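Local coordinates for putative uncharacterized protein (Neurospora crassa, PDB 3EUQ) that acts as a type III pentaketide synthase of the chalcone synthase family, probably transferring acyl groups as it builds a polyketide chain, at residues T6-Q11 against P221-L226; P14-P19 against Q50-G55; S33-K38 against Q192-G197; A173-T178 against S331-F336; A264-T269 against S308-T313. The protein carries 1 engineered substitution. All coordinates share one frame; numbering follows the deposited sequence.

Interaction 1: T6-Q11 against P221-L226; sequences TGLGVQ and PAIYDL
Ile223 lays its terminal methyl CD1 across the backbone of strand 4-11, 3.3 Å from Thr6 O, and against the CA of Gly7, where no side chain intervenes. The same methyl meets Leu8: Ile223 CD1 and Leu8 CD1 are only 3.4 Å apart, closer than carbons usually pack. Leu8 CD1 also lies 3.7 Å from Ile223 CG2, so one leucine methyl fits against both branches of the isoleucine. The outer torsion of Ile223 (chi2 145°) departs from the staggered value, which suggests some strain where the methyl is pressed in. The other branch of Leu8 serves a different partner, with CD2 at the edge of the Tyr224 ring, 4.1 Å from CE2. No hydrogen bond runs directly between residues 6-11 and 221-226; instead a water donates to Thr6 O (2.7 Å) and to Pro221 O (2.9 Å), bridging the two chain segments. A classic beta bulge places Ile223 and Tyr224 together opposite Ile5 of strand 4-11, and both reach Leu8. The contact lies in the central mixed sheet of the thiolase-like fold, where strand 4-11 runs between strands 204-211 and 224-233; Leu8 also rests on Leu339 of helix 334-342, to whose carbonyl the Tyr224 hydroxyl is bonded.

Interaction 2: P14-P19 against Q50-G55; sequences PYSLGP and QRSSIG
Gly55 CA lies over one face of the Tyr15 ring, 3.9 Å from the ring centroid and 27° off the normal, a CH-pi contact displaced toward the ring's rim. Leu17, two residues on and projecting from the same face of this antiparallel pair, packs on Ser53 through CD1, which comes within 3.4 Å of Ser53 CB, a tight fit; the same methyl also touches Gly55 O. Ser53 OG, anti to its own backbone nitrogen (chi1 -177°), is thereby aimed at Gly55 O and donates to it at 2.8 Å; it is also hydrogen-bonded to Thr178 OG1. On the other face Ser16 and Ser52 are directed together but do not bond to each other; one water links their OG atoms, and a second takes a bond from Ser52 OG and gives one to Tyr15 O. The Ser52 hydroxyl is bonded to His327 as well. Four backbone bonds make the antiparallel pairing, two between Tyr15 and Ser53 and two between Leu17 and Arg51, the latter both 2.8 Å long (Leu17 N to Arg51 O and Arg51 N to Leu17 O). The two-stranded sheet of 15-17 and 51-53 is separate from the central sheet; Ile54 packs on Val76 and Asp80 of helix 70-96, and Pro57 touches Leu17.

Interaction 3: S33-K38 against Q192-G197; sequences SPAMKK and QETRIG
Gln192 grips the start of helix 34-42 with both ends of its amide. Gln192 OE1 accepts from Ala35 N at 2.8 Å, taking up an N-H of the first helical turn, while its NE2 donates to Ser33 OG at 2.9 Å, with the hydroxyl close to the amide plane. A side chain bent at chi2 (-59°) folds the amide back over the helix end. Ser33 is the N-cap, and its OG also accepts a weak bond from Met36 N, so the glutamine braces the capping residue itself. The Ala35 methyl packs closely on the glutamine: its CB lies 3.3 Å from Gln192 OE1 and 3.4 Å from Gln192 C. Replacing Gln192 with an alanine would probably leave Ala35 N without its acceptor and Ser33 OG without its amide donor. Farther along, the contact loosens toward solvent. There Thr194 CG2 merely brushes Lys38 CB at 3.7 Å, and the lysine amine swings back within its own helix to Pro34 O. Gln192, with positive phi, immediately follows helix 181-191, and its NE2 also donates to Asp189 O near the end of that helix. The contact thus fastens the start of helix 34-42 beside the end of helix 181-191, while Met36, turned away from Gln192, packs on Leu185 and Ile188.

Interaction 4: A173-T178 against S331-F336; sequences ALEVST and SSATIF
Glu175 supplies the polar link: Ser332 OG donates to Glu175 OE2, but the modelled 2.3 Å is too short to be taken literally, so its exact length is doubtful. The carboxylate reaches the serine because its chain bends at chi2 (-80°), and its other oxygen, OE1, is held by Thr110, Cys111 N and Thr112, which satisfies that side of the buried group. Ser331 stands close by, with OG 3.6 Å from Glu175 OE2. Van der Waals contacts surround the bond. Ala173 CB sits 3.7 Å from Ala333 CA and 4.1 Å from Ala333 CB, while the methylene CG of Glu175 rests 3.7 Å from Ser331 CB. A third group comprises bonds within 331-336: Ser331 O accepts from both Thr334 N (3.1 Å) and Thr334 OG1 (3.2 Å), the two donors arriving from the same face of the carbonyl plane. Near the centre of the chain, the contact sets strand 168-175 against the residues around the start of helix 334-342, joining sequence regions of the N-terminal and C-terminal chalcone synthase domains. Strand 204-211 pairs beside Ala173 and Glu175, Ser332 touches Thr109 of strand 105-109 on the other flank, and Phe336 packs on Ser206 and Val208.

Interaction 5: A264-T269 against S308-T313; sequences ASLQPT and SAMGLT
The backbones stay apart, their closest CA atoms being those of Gln267 and Met310 at 6.7 Å, with helix 258-277 kinked at Pro268 and Met310 the first residue to leave the helical path after Ala309. Side chains make most of the contact. Met310 bends at both chi2 (-44°) and chi3 (-70°), curling its sulfur toward helix 258-277: SD lies 3.6 Å from Gln267 CG and 3.9 Å from Leu266 CB, touching two consecutive residues of the helix. Gln267 and Met310 pass each other at a slant. The glutamine, bent at chi2 (102°), lays its amide end beside Ala309, whose CB is 3.9 Å from both Gln267 CD and Gln267 NE2. From the preceding position Leu266 CD1 reaches the same methyl of Ala309 at 3.9 Å, so the methyl meets both leucine and glutamine, from directions roughly at right angles. No hydrogen bond crosses the interface, and the Gln267 amide instead gives a weak bond to Lys263 O of its own helix. Substituting an alanine for Gln267 would remove its outer chain and is likely to open a gap beside the Met310 sulfur and the Ala309 methyl. The contact joins helix 258-277 to the C-terminal end of helix 300-309; beneath it lie the sheet strands, Leu266 resting on Cys363, Met373 and Met295, and Met310 on Trp293 of strand 292-295.

In the fold
Interactions 1 and 4 both reach the central mixed sheet: their centres lie about 17 Å apart, and Leu8 and Val10 of interaction 1 touch Phe336 of interaction 4. Interaction 4, closest to the chain's centre, also meets interaction 2 (centres about 14 Å apart), where Ser53 probably bonds to Thr178. Helix 34-42 of interaction 3 and strand 51-53 of interaction 2 are successive in the chain; interaction 3 lies on the surface, its centre about 40 Å from that of interaction 1. Interaction 5 stands apart among helices of the C-terminal domain region, nested within the loop closed by interaction 4. Along the sequence, interactions 1 and 4, 2 and 3, and 3 and 4 cross, so distant segments interlock, joining the two halves of a thiolase-like fold.

Interaction 1: T6-Q11 against P221-L226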
# COMPACT_ATOMS: atom_id res chain seq x y z
N THR A 6 -21.10 2.91 -9.29
CA THR A 6 -21.84 3.83 -10.17
C THR A 6 -21.16 4.04 -11.52
O THR A 6 -21.76 4.54 -12.47
CB THR A 6 -22.07 5.21 -9.50
OG1 THR A 6 -20.85 5.66 -8.91
CG2 THR A 6 -23.16 5.12 -8.42
N GLY A 7 -19.90 3.63 -11.63
CA GLY A 7 -19.20 3.74 -12.90
C GLY A 7 -18.08 2.75 -12.93
O GLY A 7 -17.49 2.44 -11.89
N LEU A 8 -17.79 2.24 -14.13
CA LEU A 8 -16.64 1.37 -14.35
C LEU A 8 -15.94 1.86 -15.61
O LEU A 8 -16.58 2.34 -16.54
CB LEU A 8 -17.06 -0.11 -14.51
CG LEU A 8 -17.86 -0.85 -13.42
CD1 LEU A 8 -19.36 -0.61 -13.62
CD2 LEU A 8 -17.60 -2.34 -13.43
N GLY A 9 -14.62 1.76 -15.62
CA GLY A 9 -13.83 2.16 -16.77
C GLY A 9 -12.63 1.24 -16.90
O GLY A 9 -12.05 0.85 -15.89
N VAL A 10 -12.26 0.92 -18.13
CA VAL A 10 -11.17 -0.00 -18.42
C VAL A 10 -10.37 0.55 -19.57
O VAL A 10 -10.94 1.05 -20.53
CB VAL A 10 -11.69 -1.41 -18.84
CG1 VAL A 10 -10.53 -2.37 -19.16
CG2 VAL A 10 -12.61 -2.01 -17.76
N GLN A 11 -9.04 0.48 -19.48
CA GLN A 11 -8.19 0.86 -20.63
C GLN A 11 -7.08 -0.15 -20.82
O GLN A 11 -6.18 -0.26 -19.98
CB GLN A 11 -7.60 2.28 -20.44
CG GLN A 11 -6.71 2.80 -21.60
CD GLN A 11 -7.49 3.22 -22.86
OE1 GLN A 11 -8.73 3.28 -22.86
NE2 GLN A 11 -6.76 3.53 -23.92
N PRO A 221 -29.22 6.03 -10.55
CA PRO A 221 -28.87 4.73 -11.11
C PRO A 221 -27.48 4.28 -10.70
O PRO A 221 -26.55 5.09 -10.67
CB PRO A 221 -28.94 4.96 -12.63
CG PRO A 221 -28.65 6.41 -12.81
CD PRO A 221 -29.14 7.11 -11.56
N ALA A 222 -27.35 3.01 -10.37
CA ALA A 222 -26.05 2.40 -10.12
C ALA A 222 -25.88 1.25 -11.10
O ALA A 222 -26.81 0.94 -11.86
CB ALA A 222 -25.95 1.93 -8.69
N ILE A 223 -24.71 0.62 -11.11
CA ILE A 223 -24.50 -0.54 -11.98
C ILE A 223 -24.56 -1.81 -11.15
O ILE A 223 -25.23 -2.77 -11.52
CB ILE A 223 -23.20 -0.40 -12.80
CG1 ILE A 223 -23.32 0.81 -13.71
CG2 ILE A 223 -22.96 -1.64 -13.64
CD1 ILE A 223 -22.05 1.53 -13.91
N TYR A 224 -23.87 -1.80 -10.02
CA TYR A 224 -23.97 -2.89 -9.07
C TYR A 224 -24.14 -2.29 -7.69
O TYR A 224 -23.54 -1.27 -7.39
CB TYR A 224 -22.69 -3.74 -9.09
CG TYR A 224 -22.33 -4.36 -10.42
CD1 TYR A 224 -22.92 -5.57 -10.83
CD2 TYR A 224 -21.36 -3.79 -11.25
CE1 TYR A 224 -22.58 -6.17 -12.04
CE2 TYR A 224 -21.01 -4.38 -12.46
CZ TYR A 224 -21.63 -5.57 -12.86
OH TYR A 224 -21.31 -6.17 -14.05
N ASP A 225 -24.98 -2.91 -6.87
CA ASP A 225 -24.98 -2.64 -5.44
C ASP A 225 -24.03 -3.64 -4.81
O ASP A 225 -24.06 -4.82 -5.16
CB ASP A 225 -26.37 -2.84 -4.85
CG ASP A 225 -27.40 -1.90 -5.44
OD1 ASP A 225 -27.10 -0.69 -5.60
OD2 ASP A 225 -28.52 -2.37 -5.75
N LEU A 226 -23.20 -3.19 -3.87
CA LEU A 226 -22.28 -4.08 -3.16
C LEU A 226 -22.93 -4.55 -1.86
O LEU A 226 -23.13 -3.77 -0.92
CB LEU A 226 -20.93 -3.38 -2.89
CG LEU A 226 -19.82 -4.17 -2.17
CD1 LEU A 226 -19.49 -5.48 -2.85
CD2 LEU A 226 -18.58 -3.32 -2.01
O HOH W 1 -24.43 4.72 -12.63

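Interaction 2: P14-P19 against Q50-G55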
# COMPACT_ATOMS: atom_id res chain seq x y z
N PRO A 14 -2.15 -0.34 -26.39
CA PRO A 14 -2.36 -0.37 -27.85
C PRO A 14 -2.10 -1.71 -28.54
O PRO A 14 -2.63 -1.94 -29.63
CB PRO A 14 -1.35 0.66 -28.38
CG PRO A 14 -0.86 1.43 -27.15
CD PRO A 14 -0.98 0.48 -26.02
N TYR A 15 -1.30 -2.57 -27.92
CA TYR A 15 -0.80 -3.79 -28.57
C TYR A 15 -1.46 -5.07 -28.08
O TYR A 15 -1.78 -5.20 -26.91
CB TYR A 15 0.72 -3.89 -28.43
CG TYR A 15 1.48 -2.75 -29.06
CD1 TYR A 15 2.03 -2.88 -30.34
CD2 TYR A 15 1.66 -1.54 -28.39
CE1 TYR A 15 2.74 -1.84 -30.93
CE2 TYR A 15 2.37 -0.49 -28.97
CZ TYR A 15 2.90 -0.65 -30.24
OH TYR A 15 3.60 0.39 -30.82
N SER A 16 -1.70 -5.99 -29.02
CA SER A 16 -2.20 -7.33 -28.73
C SER A 16 -1.21 -8.33 -29.31
O SER A 16 -1.01 -8.39 -30.54
CB SER A 16 -3.57 -7.56 -29.36
OG SER A 16 -4.61 -7.17 -28.48
N LEU A 17 -0.59 -9.10 -28.42
CA LEU A 17 0.48 -10.02 -28.79
C LEU A 17 0.05 -11.49 -28.71
O LEU A 17 -0.55 -11.93 -27.72
CB LEU A 17 1.69 -9.78 -27.89
CG LEU A 17 2.22 -8.35 -27.83
CD1 LEU A 17 3.27 -8.23 -26.76
CD2 LEU A 17 2.75 -7.89 -29.19
N GLY A 18 0.37 -12.23 -29.77
CA GLY A 18 0.11 -13.66 -29.81
C GLY A 18 1.17 -14.45 -29.06
O GLY A 18 2.09 -13.87 -28.49
N PRO A 19 1.03 -15.79 -29.04
CA PRO A 19 2.00 -16.68 -28.38
C PRO A 19 3.43 -16.63 -28.95
O PRO A 19 4.37 -17.04 -28.28
CB PRO A 19 1.39 -18.07 -28.56
CG PRO A 19 0.45 -17.94 -29.70
CD PRO A 19 -0.08 -16.54 -29.65
N GLN A 50 -4.77 -13.82 -27.29
CA GLN A 50 -3.91 -12.64 -27.32
C GLN A 50 -3.70 -11.98 -25.96
O GLN A 50 -4.55 -12.09 -25.05
CB GLN A 50 -4.41 -11.65 -28.38
CG GLN A 50 -3.51 -11.65 -29.64
CD GLN A 50 -4.26 -11.54 -30.94
OE1 GLN A 50 -5.15 -10.70 -31.10
NE2 GLN A 50 -3.90 -12.40 -31.90
N ARG A 51 -2.55 -11.32 -25.81
CA ARG A 51 -2.23 -10.59 -24.59
C ARG A 51 -1.95 -9.11 -24.82
O ARG A 51 -1.15 -8.73 -25.67
CB ARG A 51 -1.05 -11.23 -23.87
CG ARG A 51 -1.48 -12.39 -23.00
CD ARG A 51 -0.42 -12.78 -22.02
NE ARG A 51 0.49 -13.78 -22.53
CZ ARG A 51 1.75 -13.55 -22.89
NH1 ARG A 51 2.26 -12.33 -22.82
NH2 ARG A 51 2.49 -14.56 -23.34
N SER A 52 -2.61 -8.27 -24.03
CA SER A 52 -2.46 -6.84 -24.13
C SER A 52 -1.11 -6.38 -23.58
O SER A 52 -0.72 -6.79 -22.48
CB SER A 52 -3.62 -6.15 -23.41
OG SER A 52 -4.77 -6.15 -24.25
N SER A 53 -0.42 -5.54 -24.35
CA SER A 53 0.90 -5.05 -23.97
C SER A 53 1.08 -3.57 -24.29
O SER A 53 0.47 -3.06 -25.23
CB SER A 53 1.98 -5.84 -24.69
OG SER A 53 3.27 -5.42 -24.29
N ILE A 54 1.91 -2.89 -23.49
CA ILE A 54 2.26 -1.48 -23.75
C ILE A 54 3.15 -1.33 -24.99
O ILE A 54 3.37 -0.21 -25.47
CB ILE A 54 2.94 -0.78 -22.53
CG1 ILE A 54 4.21 -1.53 -22.07
CG2 ILE A 54 1.95 -0.63 -21.39
CD1 ILE A 54 5.49 -1.22 -22.87
N GLY A 55 3.67 -2.45 -25.48
CA GLY A 55 4.58 -2.44 -26.62
C GLY A 55 4.60 -3.79 -27.31
O GLY A 55 3.82 -4.70 -26.98
O HOH W 2 -4.20 -4.26 -25.97
O HOH W 3 -5.08 -8.26 -26.19

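Interaction 3: S33-K38 against Q192-G197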
# COMPACT_ATOMS: atom_id res chain seq x y z
N SER A 33 17.29 -24.33 -24.58
CA SER A 33 17.63 -25.12 -23.39
C SER A 33 16.40 -25.96 -23.04
O SER A 33 15.32 -25.67 -23.56
CB SER A 33 18.06 -24.23 -22.21
OG SER A 33 17.01 -23.40 -21.73
N PRO A 34 16.56 -27.02 -22.22
CA PRO A 34 15.39 -27.80 -21.77
C PRO A 34 14.28 -26.99 -21.07
O PRO A 34 13.10 -27.17 -21.39
CB PRO A 34 15.99 -28.84 -20.83
CG PRO A 34 17.40 -29.03 -21.36
CD PRO A 34 17.82 -27.63 -21.73
N ALA A 35 14.64 -26.11 -20.14
CA ALA A 35 13.61 -25.37 -19.40
C ALA A 35 12.90 -24.37 -20.30
O ALA A 35 11.67 -24.24 -20.25
CB ALA A 35 14.19 -24.68 -18.20
N MET A 36 13.68 -23.65 -21.11
CA MET A 36 13.12 -22.73 -22.08
C MET A 36 12.13 -23.44 -23.00
O MET A 36 11.05 -22.92 -23.23
CB MET A 36 14.23 -22.07 -22.90
CG MET A 36 13.73 -20.87 -23.72
SD MET A 36 13.12 -19.53 -22.68
CE MET A 36 14.68 -18.91 -22.02
N LYS A 37 12.52 -24.61 -23.52
CA LYS A 37 11.63 -25.38 -24.39
C LYS A 37 10.27 -25.74 -23.74
O LYS A 37 9.22 -25.66 -24.38
CB LYS A 37 12.32 -26.61 -24.96
CG LYS A 37 13.00 -26.34 -26.29
CD LYS A 37 14.09 -27.36 -26.62
CE LYS A 37 13.57 -28.53 -27.43
NZ LYS A 37 14.66 -29.49 -27.79
N LYS A 38 10.32 -26.12 -22.47
CA LYS A 38 9.10 -26.46 -21.73
C LYS A 38 8.22 -25.23 -21.54
O LYS A 38 7.00 -25.32 -21.68
CB LYS A 38 9.41 -27.12 -20.38
CG LYS A 38 10.32 -28.38 -20.41
CD LYS A 38 10.08 -29.30 -21.62
CE LYS A 38 11.29 -30.22 -21.89
NZ LYS A 38 12.34 -29.68 -22.85
N GLN A 192 17.27 -22.77 -15.20
CA GLN A 192 16.59 -23.93 -15.80
C GLN A 192 15.34 -24.32 -15.00
O GLN A 192 15.09 -25.50 -14.76
CB GLN A 192 17.52 -25.14 -15.97
CG GLN A 192 18.48 -25.03 -17.15
CD GLN A 192 17.76 -24.87 -18.47
OE1 GLN A 192 17.22 -25.82 -19.03
NE2 GLN A 192 17.76 -23.64 -18.99
N GLU A 193 14.58 -23.32 -14.58
CA GLU A 193 13.25 -23.57 -14.01
C GLU A 193 12.14 -23.20 -14.99
O GLU A 193 12.24 -22.22 -15.73
CB GLU A 193 13.04 -22.91 -12.63
CG GLU A 193 13.41 -21.46 -12.53
CD GLU A 193 12.81 -20.74 -11.29
OE1 GLU A 193 12.13 -21.37 -10.45
OE2 GLU A 193 13.01 -19.51 -11.18
N THR A 194 11.10 -24.01 -15.00
CA THR A 194 9.94 -23.75 -15.84
C THR A 194 9.04 -22.75 -15.12
O THR A 194 8.15 -23.11 -14.35
CB THR A 194 9.18 -25.05 -16.22
OG1 THR A 194 8.65 -25.65 -15.04
CG2 THR A 194 10.12 -26.03 -16.90
N ARG A 195 9.33 -21.47 -15.37
CA ARG A 195 8.57 -20.37 -14.83
C ARG A 195 7.54 -19.96 -15.87
O ARG A 195 7.91 -19.58 -16.97
CB ARG A 195 9.50 -19.21 -14.52
CG ARG A 195 10.66 -19.55 -13.58
CD ARG A 195 11.70 -18.42 -13.57
NE ARG A 195 11.18 -17.17 -13.03
CZ ARG A 195 10.98 -16.93 -11.73
NH1 ARG A 195 11.29 -17.85 -10.82
NH2 ARG A 195 10.49 -15.76 -11.35
N ILE A 196 6.25 -20.01 -15.51
CA ILE A 196 5.14 -19.86 -16.47
C ILE A 196 4.49 -18.46 -16.46
O ILE A 196 3.53 -18.19 -17.21
CB ILE A 196 4.04 -20.91 -16.22
CG1 ILE A 196 3.35 -20.68 -14.87
CG2 ILE A 196 4.61 -22.33 -16.31
CD1 ILE A 196 1.91 -21.15 -14.86
N GLY A 197 5.01 -17.58 -15.62
CA GLY A 197 4.60 -16.18 -15.59
C GLY A 197 4.51 -15.53 -16.96
O GLY A 197 3.50 -14.89 -17.28

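Interaction 4: A173-T178 against S331-F336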
# COMPACT_ATOMS: atom_id res chain seq x y z
N ALA A 173 -6.87 -0.01 -10.37
CA ALA A 173 -5.86 -1.03 -10.48
C ALA A 173 -5.14 -0.80 -11.79
O ALA A 173 -5.77 -0.50 -12.80
CB ALA A 173 -6.51 -2.40 -10.44
N LEU A 174 -3.81 -0.88 -11.76
CA LEU A 174 -2.97 -0.71 -12.95
C LEU A 174 -1.86 -1.71 -12.85
O LEU A 174 -1.19 -1.79 -11.81
CB LEU A 174 -2.34 0.69 -13.02
CG LEU A 174 -1.17 0.96 -13.98
CD1 LEU A 174 -1.54 0.72 -15.45
CD2 LEU A 174 -0.65 2.39 -13.84
N GLU A 175 -1.64 -2.46 -13.92
CA GLU A 175 -0.53 -3.41 -13.94
C GLU A 175 0.18 -3.37 -15.29
O GLU A 175 -0.46 -3.36 -16.33
CB GLU A 175 -1.01 -4.84 -13.63
CG GLU A 175 -1.87 -4.99 -12.36
CD GLU A 175 -1.05 -5.03 -11.07
OE1 GLU A 175 0.20 -4.86 -11.11
OE2 GLU A 175 -1.66 -5.22 -10.01
N VAL A 176 1.50 -3.29 -15.24
CA VAL A 176 2.30 -3.45 -16.45
C VAL A 176 3.23 -4.62 -16.19
O VAL A 176 4.29 -4.47 -15.58
CB VAL A 176 3.09 -2.17 -16.82
CG1 VAL A 176 3.83 -2.38 -18.14
CG2 VAL A 176 2.15 -0.97 -16.93
N SER A 177 2.82 -5.79 -16.64
CA SER A 177 3.63 -6.98 -16.43
C SER A 177 4.57 -7.33 -17.59
O SER A 177 5.62 -7.94 -17.36
CB SER A 177 2.73 -8.16 -16.13
OG SER A 177 1.74 -8.26 -17.12
N THR A 178 4.22 -6.94 -18.81
CA THR A 178 4.91 -7.47 -20.01
C THR A 178 6.37 -7.00 -20.14
O THR A 178 7.19 -7.64 -20.82
CB THR A 178 4.14 -7.16 -21.33
OG1 THR A 178 3.93 -5.76 -21.46
CG2 THR A 178 2.80 -7.88 -21.37
N SER A 331 -3.37 -9.33 -13.83
CA SER A 331 -3.23 -9.23 -12.37
C SER A 331 -4.43 -8.48 -11.72
O SER A 331 -5.58 -8.76 -12.08
CB SER A 331 -1.86 -8.64 -11.98
OG SER A 331 -1.61 -8.75 -10.58
N SER A 332 -4.17 -7.56 -10.79
CA SER A 332 -5.24 -6.85 -10.06
C SER A 332 -6.26 -6.12 -10.96
O SER A 332 -7.38 -5.91 -10.53
CB SER A 332 -4.65 -5.83 -9.09
OG SER A 332 -3.96 -4.81 -9.80
N ALA A 333 -5.85 -5.71 -12.16
CA ALA A 333 -6.73 -4.96 -13.05
C ALA A 333 -7.82 -5.81 -13.73
O ALA A 333 -8.82 -5.25 -14.21
CB ALA A 333 -5.93 -4.18 -14.10
N THR A 334 -7.64 -7.13 -13.76
CA THR A 334 -8.56 -8.00 -14.50
C THR A 334 -9.99 -8.03 -13.95
O THR A 334 -10.94 -7.98 -14.72
CB THR A 334 -8.01 -9.44 -14.69
OG1 THR A 334 -6.62 -9.40 -15.03
CG2 THR A 334 -8.75 -10.13 -15.84
N ILE A 335 -10.16 -8.10 -12.63
CA ILE A 335 -11.51 -8.23 -12.06
C ILE A 335 -12.50 -7.12 -12.47
O ILE A 335 -13.64 -7.43 -12.83
CB ILE A 335 -11.50 -8.49 -10.51
CG1 ILE A 335 -12.90 -8.91 -10.01
CG2 ILE A 335 -10.99 -7.28 -9.74
CD1 ILE A 335 -13.25 -10.33 -10.34
N PHE A 336 -12.08 -5.85 -12.43
CA PHE A 336 -12.97 -4.75 -12.79
C PHE A 336 -13.25 -4.81 -14.27
O PHE A 336 -14.33 -4.45 -14.73
CB PHE A 336 -12.39 -3.38 -12.46
CG PHE A 336 -12.15 -3.17 -11.00
CD1 PHE A 336 -12.80 -3.94 -10.05
CD2 PHE A 336 -11.28 -2.17 -10.58
CE1 PHE A 336 -12.56 -3.74 -8.71
CE2 PHE A 336 -11.05 -1.95 -9.24
CZ PHE A 336 -11.68 -2.74 -8.30

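Interaction 5: A264-T269 against S308-T313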
# COMPACT_ATOMS: atom_id res chain seq x y z
N ALA A 264 -10.00 -25.57 -3.50
CA ALA A 264 -10.47 -26.02 -2.19
C ALA A 264 -11.06 -24.90 -1.32
O ALA A 264 -11.78 -25.18 -0.35
CB ALA A 264 -9.34 -26.72 -1.44
N SER A 265 -10.75 -23.66 -1.65
CA SER A 265 -11.21 -22.51 -0.86
C SER A 265 -12.56 -21.95 -1.32
O SER A 265 -13.24 -21.29 -0.54
CB SER A 265 -10.15 -21.40 -0.85
OG SER A 265 -10.11 -20.70 -2.08
N LEU A 266 -12.94 -22.23 -2.57
CA LEU A 266 -14.18 -21.68 -3.16
C LEU A 266 -15.44 -21.98 -2.36
O LEU A 266 -16.17 -21.07 -1.95
CB LEU A 266 -14.37 -22.19 -4.59
CG LEU A 266 -13.36 -21.73 -5.64
CD1 LEU A 266 -13.46 -22.54 -6.93
CD2 LEU A 266 -13.54 -20.24 -5.91
N GLN A 267 -15.70 -23.26 -2.15
CA GLN A 267 -16.93 -23.69 -1.50
C GLN A 267 -17.06 -23.10 -0.09
O GLN A 267 -18.08 -22.50 0.22
CB GLN A 267 -17.04 -25.23 -1.47
CG GLN A 267 -16.85 -25.92 -2.81
CD GLN A 267 -15.47 -26.55 -2.98
OE1 GLN A 267 -15.35 -27.79 -3.13
NE2 GLN A 267 -14.42 -25.73 -2.99
N PRO A 268 -16.02 -23.27 0.76
CA PRO A 268 -16.08 -22.74 2.13
C PRO A 268 -16.23 -21.21 2.18
O PRO A 268 -17.00 -20.70 2.99
CB PRO A 268 -14.74 -23.17 2.74
CG PRO A 268 -14.28 -24.31 1.88
CD PRO A 268 -14.75 -23.98 0.52
N THR A 269 -15.52 -20.49 1.32
CA THR A 269 -15.65 -19.03 1.26
C THR A 269 -17.03 -18.59 0.77
O THR A 269 -17.65 -17.74 1.39
CB THR A 269 -14.54 -18.38 0.44
OG1 THR A 269 -13.28 -18.98 0.78
CG2 THR A 269 -14.47 -16.88 0.72
N SER A 308 -15.82 -26.98 -11.62
CA SER A 308 -15.82 -28.31 -11.02
C SER A 308 -16.21 -28.23 -9.56
O SER A 308 -17.04 -29.01 -9.09
CB SER A 308 -14.44 -28.96 -11.18
OG SER A 308 -14.35 -30.15 -10.42
N ALA A 309 -15.62 -27.29 -8.83
CA ALA A 309 -15.87 -27.14 -7.40
C ALA A 309 -17.30 -26.67 -7.09
O ALA A 309 -17.90 -27.12 -6.12
CB ALA A 309 -14.87 -26.20 -6.79
N MET A 310 -17.81 -25.77 -7.93
CA MET A 310 -19.08 -25.09 -7.71
C MET A 310 -20.23 -25.58 -8.61
O MET A 310 -21.34 -25.01 -8.57
CB MET A 310 -18.90 -23.58 -7.89
CG MET A 310 -17.88 -22.92 -6.97
SD MET A 310 -18.01 -23.49 -5.26
CE MET A 310 -19.55 -22.78 -4.70
N GLY A 311 -19.99 -26.62 -9.40
CA GLY A 311 -21.00 -27.14 -10.32
C GLY A 311 -21.47 -26.10 -11.33
O GLY A 311 -22.66 -25.99 -11.61
N LEU A 312 -20.53 -25.34 -11.88
CA LEU A 312 -20.87 -24.30 -12.85
C LEU A 312 -20.44 -24.72 -14.26
O LEU A 312 -19.63 -25.62 -14.41
CB LEU A 312 -20.21 -22.97 -12.48
CG LEU A 312 -20.24 -22.40 -11.06
CD1 LEU A 312 -19.33 -21.18 -10.97
CD2 LEU A 312 -21.65 -22.05 -10.65
N THR A 313 -21.02 -24.06 -15.26
CA THR A 313 -20.62 -24.17 -16.67
C THR A 313 -19.70 -23.00 -17.02
O THR A 313 -19.68 -22.00 -16.30
CB THR A 313 -21.84 -24.06 -17.60
OG1 THR A 313 -22.29 -22.70 -17.61
CG2 THR A 313 -22.96 -24.96 -17.16